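Local coordinates for protein Beta/alpha-amylase (Paenibacillus polymyxa, PDB 3VOC) that hydrolyses alpha-1,4-glucosidic bonds in starch-like polysaccharides, its family 14 beta-amylase domain, the part described here, removing successive maltose units from non-reducing chain ends, at residues G159-G162 and E163-P167; T40-W44 and G45-S49; E120-S123 and P124-G128; S339-V342 and D343-S347. All blocks are in the same frame, centred on the assembly; numbering follows the deposited sequence.

Contact 1. Residues G159-G162 and E163-P167; sequences GPSG and ELRYP
Glu163, the predicted proton donor of the family 14 active site, sits just after a tight turn in the loop that follows strand 153-156 of the TIM barrel, and its N hydrogen-bonds to Pro160 O at 3.0 Å, approaching from above the carbonyl plane. Beyond the turn, Arg165 folds back over Pro160. With CG between the backbone N and the carbonyl carbon (chi1 63°) and the chain extended to NE, its guanidinium has Pro160 CB over one face, 3.8 Å from NH1. The same group is held at its edge. NE forms an in-plane salt bridge with Glu163 OE1 at 2.8 Å, almost straight at 172°, and NH1 bonds to Tyr166 O at 3.0 Å. NH2 donates to a water, 2.7 Å away, which is also bonded to Ser161 OG. These links fix the arginine's rotation, and OE1 of Glu163 has a second partner in Ser281 OG. Pro160 CG packs on Pro167 CB at 3.6 Å, where the chain comes back past the turn. Leu164 touches Leu253 and Leu257 of helix 240-268 and Leu308 and Phe312 of helix 305-315, while Tyr166 stacks on Tyr249 and its OH bonds to Tyr249 O.

Contact 2. Residues T40-W44 and G45-S49; sequences TDVWW and GYVES. With CA (calcium ion), chain B.
Trp44 and Glu48 meet at the calcium site, where strand 37-43 of the barrel passes into the short helix 44-47. Trp44 NE1 donates to Glu48 OE1 at 2.7 Å in a straight bond (180°). The oxygen lies in the indole plane, at the ring edge, while the N-H reaches the carboxylate from above its plane. Glu48 holds CG anti to the backbone N (chi1 -161°) and runs extended alongside the indole, which carries the other oxygen, OE2, to the calcium ion at 2.4 Å. A water 2.3 Å from the calcium donates to Glu48 OE1, closing a small bridge round the carboxylate. Trp44 is thus a second-shell residue: it grips the oxygen that does not bind the metal and is likely to limit the turning of the carboxylate whose OE2 does. Asp52, Asn53, Gln132 and Glu135 complete the site.

Backbone bonds shape the turn. Trp44 O accepts from Glu48 N at 3.0 Å and also from Val47 N, and Trp43, at the N-cap position, takes Tyr46 N on its O at 2.9 Å. The side chains of Trp43 and Tyr46 run side by side, the edge of the Trp43 indole meeting the face of Tyr46 with planes at 61° and Trp43 CB over that face, 4.3 Å from the ring centroid in a CH-pi contact. Trp43 also meets the ring of His81. Val42 and Val47 touch Tyr60 of helix 58-69, Trp44 leans on Gln132 and Leu136 of helix 127-144, and strand 73-79 flanks residues 40-44.

Contact 3. Residues E120-S123 and P124-G128; sequences EALS and PLWSG
Ser123 has the largest share of the surface covered in this contact, and its two oxygens organise the turn that leads into helix 127-144. Its OG stands anti to the backbone N (chi1 175°), over the peptide that follows, and accepts the N-H of Leu125 at 3.0 Å with an angle of 155°, the bond of an ST turn. Leu125 CB comes within 3.4 Å of the same hydroxyl oxygen. With an alanine in place of Ser123 the hydroxyl is gone, and Leu125 N would probably be left without its acceptor, with the turn held chiefly by the Trp126 bond. The carbonyl oxygen of Ser123 takes Trp126 N at 3.1 Å, the closing bond of a type I beta turn from Ser123 to Trp126, with the donor above the carbonyl plane. It also receives Thr129 OG1 from the first part of the helix. Pro124, at the second position of the turn, has no N-H to offer.

Trp126 is the other large element. Its CZ3 is met at the ring edge, close to the plane, by Leu122 CD1 at 3.8 Å, so the leucine abuts the rim of the indole. Gly128 N lies over one face of this indole, 3.4 Å above its plane and offset toward the rim. Leu122 and Trp126 both touch Met108 of helix 105-108, while Pro124 and Leu125 rest on Val252 of helix 240-268. The chemistry is therefore mixed: the two oxygens of Ser123 satisfy two successive backbone N-H groups, together with an apolar leucine-tryptophan contact.

Contact 4. Residues S339-V342 and D343-S347; sequences STLV and DTVSS
Thr340 and Thr344 lie at an angle to each other one helical turn apart on helix 338-352, with Thr340 CG2 turned to Thr344 OG1 at 4.1 Å. Thr344 holds OG1 anti to its carbonyl carbon (chi1 -63°), which swings the hydroxyl back so that it donates to Thr340 O at 3.0 Å, from above the carbonyl plane. The backbone N of Thr344 shares that acceptor at 2.8 Å, so two donors grip one oxygen. A valine in its place would remove the hydroxyl and would probably leave Thr340 O with the backbone N-H as the remaining one of these two donors.

Ser346 repeats the pattern. Its OG donates to Val342 O at 2.8 Å, and Ser346 N comes to the same oxygen from the opposite face of the carbonyl plane; the hydroxyl also bonds to Tyr381 OH. On the inner flank, Leu341 and Val345 run side by side and point the same way, CD1 and CG2 4.2 Å apart, both leaning on Phe321 of strand 318-321. Asp343 OD1 forms a salt bridge with Lys375 NZ, which also bonds to Ser339 OG. The hydroxyls of Thr344 and Ser346 thus each add a second donor to a helix carbonyl, while the hydrocarbon groups of Leu341 and Val345 are turned to the barrel.

Overall arrangement
Contacts 2, 3, 1 and 4 follow one another along the chain of one eight-stranded parallel barrel. Contact 2 begins on strand 37-43, contact 3 leads into helix 127-144, contact 1 lies in the loop after strand 153-156, and contact 4 rides on the helix between strands 318-321 and 356-359. Contact 3 touches both contact 2 and contact 1: Leu122 meets Trp44 of contact 2, and Glu120 and Ala121 pack on Gly159, Pro160 and Pro167 of contact 1, the centres of contacts 3 and 1 being about 11 Å apart. Contacts 2 and 4 lie on opposite sides of the chain's centre, with centres about 32 Å apart. Thus the calcium site connects through contact 3 to the loop carrying the predicted proton donor.

Contact 1. Residues G159-G162 and E163-P167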
loop_
_atom_site.group_PDB
_atom_site.type_symbol
_atom_site.label_atom_id
_atom_site.label_comp_id
_atom_site.label_asym_id
_atom_site.label_seq_id
_atom_site.Cartn_x
_atom_site.Cartn_y
_atom_site.Cartn_z
ATOM N N GLY A 159 1.603 3.901 -3.121
ATOM C CA GLY A 159 1.321 5.190 -2.477
ATOM C C GLY A 159 1.764 5.222 -1.024
ATOM O O GLY A 159 2.655 4.449 -0.625
ATOM N N PRO A 160 1.169 6.130 -0.227
ATOM C CA PRO A 160 1.563 6.315 1.171
ATOM C C PRO A 160 1.615 4.994 1.918
ATOM O O PRO A 160 0.754 4.109 1.723
ATOM C CB PRO A 160 0.453 7.202 1.743
ATOM C CG PRO A 160 -0.085 7.970 0.510
ATOM C CD PRO A 160 0.020 6.987 -0.602
ATOM N N SER A 161 2.630 4.862 2.766
ATOM C CA SER A 161 2.844 3.633 3.558
ATOM C C SER A 161 2.892 2.345 2.737
ATOM O O SER A 161 2.564 1.272 3.246
ATOM C CB SER A 161 1.806 3.523 4.692
ATOM O OG SER A 161 2.010 4.561 5.642
ATOM N N GLY A 162 3.322 2.439 1.483
ATOM C CA GLY A 162 3.415 1.271 0.620
ATOM C C GLY A 162 2.084 0.707 0.143
ATOM O O GLY A 162 2.020 -0.437 -0.308
ATOM N N GLU A 163 1.032 1.522 0.200
ATOM C CA GLU A 163 -0.310 1.074 -0.130
ATOM C C GLU A 163 -0.888 1.853 -1.290
ATOM O O GLU A 163 -0.684 3.061 -1.400
ATOM C CB GLU A 163 -1.208 1.232 1.100
ATOM C CG GLU A 163 -0.756 0.357 2.260
ATOM C CD GLU A 163 -1.546 0.615 3.545
ATOM O OE1 GLU A 163 -2.175 1.696 3.690
ATOM O OE2 GLU A 163 -1.544 -0.287 4.405
ATOM N N LEU A 164 -1.619 1.174 -2.164
ATOM C CA LEU A 164 -2.288 1.880 -3.246
ATOM C C LEU A 164 -3.512 2.605 -2.683
ATOM O O LEU A 164 -4.621 2.046 -2.620
ATOM C CB LEU A 164 -2.662 0.922 -4.387
ATOM C CG LEU A 164 -3.365 1.497 -5.622
ATOM C CD1 LEU A 164 -2.369 2.188 -6.571
ATOM C CD2 LEU A 164 -4.108 0.394 -6.373
ATOM N N ARG A 165 -3.302 3.853 -2.273
ATOM C CA ARG A 165 -4.371 4.680 -1.721
ATOM C C ARG A 165 -3.932 6.135 -1.740
ATOM O O ARG A 165 -2.767 6.433 -2.039
ATOM C CB ARG A 165 -4.719 4.261 -0.278
ATOM C CG ARG A 165 -3.568 4.443 0.731
ATOM C CD ARG A 165 -4.102 4.385 2.157
ATOM N NE ARG A 165 -3.041 4.335 3.167
ATOM C CZ ARG A 165 -2.504 5.397 3.763
ATOM N NH1 ARG A 165 -2.883 6.638 3.428
ATOM N NH2 ARG A 165 -1.565 5.220 4.692
ATOM N N TYR A 166 -4.868 7.027 -1.423
ATOM C CA TYR A 166 -4.566 8.426 -1.155
ATOM C C TYR A 166 -4.084 8.580 0.277
ATOM O O TYR A 166 -4.365 7.716 1.092
ATOM C CB TYR A 166 -5.815 9.270 -1.351
ATOM C CG TYR A 166 -6.222 9.371 -2.805
ATOM C CD1 TYR A 166 -5.647 10.341 -3.638
ATOM C CD2 TYR A 166 -7.184 8.513 -3.344
ATOM C CE1 TYR A 166 -6.003 10.452 -4.976
ATOM C CE2 TYR A 166 -7.548 8.602 -4.694
ATOM C CZ TYR A 166 -6.954 9.587 -5.501
ATOM O OH TYR A 166 -7.312 9.719 -6.828
ATOM N N PRO A 167 -3.370 9.682 0.593
ATOM C CA PRO A 167 -2.908 9.922 1.961
ATOM C C PRO A 167 -4.039 10.516 2.819
ATOM O O PRO A 167 -3.927 11.630 3.347
ATOM C CB PRO A 167 -1.789 10.937 1.768
ATOM C CG PRO A 167 -2.262 11.761 0.582
ATOM C CD PRO A 167 -2.853 10.706 -0.345
HETATM O O HOH W 1 0.382 6.753 5.850
#

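Contact 2. Residues T40-W44 and G45-S49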
loop_
_atom_site.group_PDB
_atom_site.type_symbol
_atom_site.label_atom_id
_atom_site.label_comp_id
_atom_site.label_asym_id
_atom_site.label_seq_id
_atom_site.Cartn_x
_atom_site.Cartn_y
_atom_site.Cartn_z
ATOM N N THR A 40 11.322 -6.357 2.972
ATOM C CA THR A 40 12.173 -5.213 3.299
ATOM C C THR A 40 11.735 -3.975 2.536
ATOM O O THR A 40 11.722 -3.986 1.308
ATOM C CB THR A 40 13.644 -5.499 2.908
ATOM O OG1 THR A 40 14.103 -6.682 3.576
ATOM C CG2 THR A 40 14.563 -4.300 3.262
ATOM N N ASP A 41 11.392 -2.908 3.258
ATOM C CA ASP A 41 11.272 -1.602 2.629
ATOM C C ASP A 41 12.619 -1.181 2.049
ATOM O O ASP A 41 13.595 -1.013 2.789
ATOM C CB ASP A 41 10.801 -0.541 3.616
ATOM C CG ASP A 41 9.292 -0.512 3.762
ATOM O OD1 ASP A 41 8.576 -0.460 2.745
ATOM O OD2 ASP A 41 8.825 -0.524 4.905
ATOM N N VAL A 42 12.667 -1.056 0.725
ATOM C CA VAL A 42 13.859 -0.530 0.026
ATOM C C VAL A 42 13.526 0.927 -0.243
ATOM O O VAL A 42 12.848 1.267 -1.231
ATOM C CB VAL A 42 14.192 -1.355 -1.244
ATOM C CG1 VAL A 42 15.453 -0.843 -1.946
ATOM C CG2 VAL A 42 14.358 -2.851 -0.876
ATOM N N TRP A 43 13.947 1.784 0.693
ATOM C CA TRP A 43 13.506 3.191 0.700
ATOM C C TRP A 43 14.069 4.005 -0.478
ATOM O O TRP A 43 15.286 4.102 -0.656
ATOM C CB TRP A 43 13.894 3.871 2.025
ATOM C CG TRP A 43 13.176 3.304 3.202
ATOM C CD1 TRP A 43 13.692 2.497 4.165
ATOM C CD2 TRP A 43 11.787 3.479 3.521
ATOM N NE1 TRP A 43 12.715 2.164 5.073
ATOM C CE2 TRP A 43 11.536 2.750 4.700
ATOM C CE3 TRP A 43 10.731 4.178 2.913
ATOM C CZ2 TRP A 43 10.265 2.689 5.299
ATOM C CZ3 TRP A 43 9.460 4.127 3.512
ATOM C CH2 TRP A 43 9.242 3.385 4.696
ATOM N N TRP A 44 13.187 4.615 -1.263
ATOM C CA TRP A 44 13.633 5.514 -2.325
ATOM C C TRP A 44 14.628 6.561 -1.806
ATOM O O TRP A 44 15.657 6.846 -2.453
ATOM C CB TRP A 44 12.431 6.198 -2.979
ATOM C CG TRP A 44 12.724 6.751 -4.361
ATOM C CD1 TRP A 44 13.882 6.569 -5.116
ATOM C CD2 TRP A 44 11.837 7.527 -5.171
ATOM N NE1 TRP A 44 13.749 7.207 -6.322
ATOM C CE2 TRP A 44 12.508 7.798 -6.386
ATOM C CE3 TRP A 44 10.526 8.022 -4.986
ATOM C CZ2 TRP A 44 11.923 8.552 -7.407
ATOM C CZ3 TRP A 44 9.943 8.746 -6.000
ATOM C CH2 TRP A 44 10.643 9.014 -7.203
ATOM N N GLY A 45 14.321 7.106 -0.624
ATOM C CA GLY A 45 15.132 8.144 0.022
ATOM C C GLY A 45 16.543 7.683 0.364
ATOM O O GLY A 45 17.437 8.509 0.506
ATOM N N TYR A 46 16.728 6.367 0.506
ATOM C CA TYR A 46 18.037 5.776 0.766
ATOM C C TYR A 46 18.845 5.543 -0.500
ATOM O O TYR A 46 20.078 5.551 -0.449
ATOM C CB TYR A 46 17.900 4.411 1.447
ATOM C CG TYR A 46 17.677 4.413 2.944
ATOM C CD1 TYR A 46 17.295 5.562 3.623
ATOM C CD2 TYR A 46 17.806 3.223 3.681
ATOM C CE1 TYR A 46 17.063 5.551 5.012
ATOM C CE2 TYR A 46 17.587 3.201 5.068
ATOM C CZ TYR A 46 17.212 4.361 5.720
ATOM O OH TYR A 46 16.973 4.352 7.079
ATOM N N VAL A 47 18.168 5.265 -1.612
ATOM C CA VAL A 47 18.869 4.703 -2.764
ATOM C C VAL A 47 19.031 5.654 -3.948
ATOM O O VAL A 47 19.797 5.367 -4.850
ATOM C CB VAL A 47 18.235 3.362 -3.255
ATOM C CG1 VAL A 47 18.169 2.344 -2.116
ATOM C CG2 VAL A 47 16.824 3.594 -3.854
ATOM N N GLU A 48 18.299 6.761 -3.957
ATOM C CA GLU A 48 18.464 7.772 -5.003
ATOM C C GLU A 48 18.442 9.168 -4.360
ATOM O O GLU A 48 17.769 10.072 -4.842
ATOM C CB GLU A 48 17.378 7.611 -6.084
ATOM C CG GLU A 48 17.689 8.285 -7.433
ATOM C CD GLU A 48 16.571 8.137 -8.464
ATOM O OE1 GLU A 48 15.654 7.289 -8.281
ATOM O OE2 GLU A 48 16.599 8.872 -9.481
ATOM N N SER A 49 19.193 9.334 -3.272
ATOM C CA SER A 49 19.113 10.549 -2.461
ATOM C C SER A 49 19.949 11.697 -3.017
ATOM O O SER A 49 19.585 12.864 -2.867
ATOM C CB SER A 49 19.542 10.289 -1.008
ATOM O OG SER A 49 20.929 9.966 -0.932
HETATM CA CA CA B . 15.344 9.053 -11.464
HETATM O O HOH W 2 14.436 7.088 -10.572
#

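Contact 3. Residues E120-S123 and P124-G128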
loop_
_atom_site.group_PDB
_atom_site.type_symbol
_atom_site.label_atom_id
_atom_site.label_comp_id
_atom_site.label_asym_id
_atom_site.label_seq_id
_atom_site.Cartn_x
_atom_site.Cartn_y
_atom_site.Cartn_z
ATOM N N GLU A 120 3.670 12.256 1.128
ATOM C CA GLU A 120 4.043 10.873 1.484
ATOM C C GLU A 120 4.463 10.034 0.282
ATOM O O GLU A 120 5.225 9.082 0.419
ATOM C CB GLU A 120 2.882 10.173 2.176
ATOM C CG GLU A 120 2.689 10.528 3.641
ATOM C CD GLU A 120 1.633 9.639 4.254
ATOM O OE1 GLU A 120 0.439 10.025 4.198
ATOM O OE2 GLU A 120 1.982 8.535 4.723
ATOM N N ALA A 121 3.943 10.369 -0.893
ATOM C CA ALA A 121 4.347 9.721 -2.137
ATOM C C ALA A 121 4.030 10.693 -3.254
ATOM O O ALA A 121 3.225 11.617 -3.060
ATOM C CB ALA A 121 3.588 8.401 -2.330
ATOM N N LEU A 122 4.649 10.489 -4.419
ATOM C CA LEU A 122 4.343 11.320 -5.585
ATOM C C LEU A 122 2.922 11.079 -6.038
ATOM O O LEU A 122 2.447 9.946 -6.000
ATOM C CB LEU A 122 5.294 11.003 -6.743
ATOM C CG LEU A 122 6.777 11.295 -6.515
ATOM C CD1 LEU A 122 7.560 10.873 -7.750
ATOM C CD2 LEU A 122 6.958 12.787 -6.249
ATOM N N SER A 123 2.236 12.137 -6.462
ATOM C CA SER A 123 0.901 11.969 -7.022
ATOM C C SER A 123 0.985 11.203 -8.331
ATOM O O SER A 123 1.858 11.502 -9.149
ATOM C CB SER A 123 0.262 13.333 -7.310
ATOM O OG SER A 123 -0.994 13.170 -7.956
ATOM N N PRO A 124 0.047 10.262 -8.565
ATOM C CA PRO A 124 -0.077 9.612 -9.874
ATOM C C PRO A 124 -0.342 10.618 -10.986
ATOM O O PRO A 124 -0.100 10.322 -12.152
ATOM C CB PRO A 124 -1.305 8.723 -9.715
ATOM C CG PRO A 124 -1.428 8.474 -8.276
ATOM C CD PRO A 124 -0.939 9.744 -7.605
ATOM N N LEU A 125 -0.829 11.797 -10.621
ATOM C CA LEU A 125 -1.144 12.818 -11.620
ATOM C C LEU A 125 0.076 13.535 -12.178
ATOM O O LEU A 125 -0.039 14.237 -13.179
ATOM C CB LEU A 125 -2.127 13.852 -11.058
ATOM C CG LEU A 125 -3.465 13.295 -10.551
ATOM C CD1 LEU A 125 -4.257 14.436 -9.926
ATOM C CD2 LEU A 125 -4.262 12.601 -11.642
ATOM N N TRP A 126 1.229 13.407 -11.527
ATOM C CA TRP A 126 2.434 14.058 -12.047
ATOM C C TRP A 126 2.950 13.289 -13.252
ATOM O O TRP A 126 3.117 12.063 -13.201
ATOM C CB TRP A 126 3.525 14.195 -10.979
ATOM C CG TRP A 126 4.749 14.901 -11.477
ATOM C CD1 TRP A 126 4.791 16.040 -12.255
ATOM C CD2 TRP A 126 6.111 14.541 -11.227
ATOM N NE1 TRP A 126 6.096 16.392 -12.511
ATOM C CE2 TRP A 126 6.927 15.498 -11.883
ATOM C CE3 TRP A 126 6.725 13.512 -10.497
ATOM C CZ2 TRP A 126 8.323 15.442 -11.848
ATOM C CZ3 TRP A 126 8.121 13.459 -10.458
ATOM C CH2 TRP A 126 8.904 14.418 -11.132
ATOM N N SER A 127 3.180 14.013 -14.341
ATOM C CA SER A 127 3.732 13.424 -15.564
ATOM C C SER A 127 5.021 12.645 -15.305
ATOM O O SER A 127 5.317 11.670 -16.005
ATOM C CB SER A 127 3.972 14.514 -16.629
ATOM O OG SER A 127 4.828 15.553 -16.137
ATOM N N GLY A 128 5.782 13.060 -14.301
ATOM C CA GLY A 128 7.082 12.452 -14.037
ATOM C C GLY A 128 7.119 11.239 -13.117
ATOM O O GLY A 128 8.170 10.604 -12.979
#

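Contact 4. Residues S339-V342 and D343-S347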
loop_
_atom_site.group_PDB
_atom_site.type_symbol
_atom_site.label_atom_id
_atom_site.label_comp_id
_atom_site.label_asym_id
_atom_site.label_seq_id
_atom_site.Cartn_x
_atom_site.Cartn_y
_atom_site.Cartn_z
ATOM N N SER A 339 -12.406 -7.950 10.114
ATOM C CA SER A 339 -12.488 -9.361 9.743
ATOM C C SER A 339 -13.430 -9.555 8.547
ATOM O O SER A 339 -13.123 -10.302 7.616
ATOM C CB SER A 339 -12.928 -10.207 10.948
ATOM O OG SER A 339 -12.968 -11.569 10.594
ATOM N N THR A 340 -14.578 -8.874 8.578
ATOM C CA THR A 340 -15.483 -8.794 7.421
ATOM C C THR A 340 -14.792 -8.184 6.197
ATOM O O THR A 340 -14.987 -8.638 5.079
ATOM C CB THR A 340 -16.745 -7.971 7.789
ATOM O OG1 THR A 340 -17.561 -8.735 8.697
ATOM C CG2 THR A 340 -17.575 -7.577 6.548
ATOM N N LEU A 341 -13.993 -7.142 6.405
ATOM C CA LEU A 341 -13.263 -6.500 5.298
ATOM C C LEU A 341 -12.295 -7.484 4.630
ATOM O O LEU A 341 -12.275 -7.607 3.391
ATOM C CB LEU A 341 -12.530 -5.243 5.786
ATOM C CG LEU A 341 -11.662 -4.461 4.796
ATOM C CD1 LEU A 341 -12.493 -3.961 3.614
ATOM C CD2 LEU A 341 -10.988 -3.296 5.541
ATOM N N VAL A 342 -11.529 -8.198 5.452
ATOM C CA VAL A 342 -10.645 -9.249 4.940
ATOM C C VAL A 342 -11.439 -10.275 4.124
ATOM O O VAL A 342 -11.023 -10.645 3.029
ATOM C CB VAL A 342 -9.871 -9.977 6.074
ATOM C CG1 VAL A 342 -9.123 -11.200 5.503
ATOM C CG2 VAL A 342 -8.886 -9.004 6.785
ATOM N N ASP A 343 -12.574 -10.736 4.667
ATOM C CA ASP A 343 -13.425 -11.696 3.938
ATOM C C ASP A 343 -13.881 -11.126 2.595
ATOM O O ASP A 343 -13.793 -11.804 1.581
ATOM C CB ASP A 343 -14.653 -12.111 4.747
ATOM C CG ASP A 343 -14.304 -12.912 5.990
ATOM O OD1 ASP A 343 -13.118 -13.257 6.184
ATOM O OD2 ASP A 343 -15.235 -13.188 6.787
ATOM N N THR A 344 -14.343 -9.876 2.607
ATOM C CA THR A 344 -14.809 -9.206 1.387
ATOM C C THR A 344 -13.722 -9.166 0.318
ATOM O O THR A 344 -13.918 -9.672 -0.787
ATOM C CB THR A 344 -15.315 -7.779 1.691
ATOM O OG1 THR A 344 -16.446 -7.868 2.567
ATOM C CG2 THR A 344 -15.746 -7.067 0.384
ATOM N N VAL A 345 -12.574 -8.591 0.655
ATOM C CA VAL A 345 -11.479 -8.415 -0.297
ATOM C C VAL A 345 -10.969 -9.771 -0.759
ATOM O O VAL A 345 -10.789 -10.009 -1.973
ATOM C CB VAL A 345 -10.332 -7.564 0.315
ATOM C CG1 VAL A 345 -9.046 -7.668 -0.526
ATOM C CG2 VAL A 345 -10.773 -6.108 0.477
ATOM N N SER A 346 -10.777 -10.669 0.201
ATOM C CA SER A 346 -10.279 -12.019 -0.104
ATOM C C SER A 346 -11.212 -12.810 -1.027
ATOM O O SER A 346 -10.742 -13.445 -1.974
ATOM C CB SER A 346 -9.992 -12.813 1.184
ATOM O OG SER A 346 -8.989 -12.183 1.977
ATOM N N SER A 347 -12.513 -12.779 -0.745
ATOM C CA SER A 347 -13.523 -13.456 -1.590
ATOM C C SER A 347 -13.520 -12.935 -3.026
ATOM O O SER A 347 -13.609 -13.713 -3.982
ATOM C CB SER A 347 -14.932 -13.260 -1.025
ATOM O OG SER A 347 -15.134 -14.070 0.119
#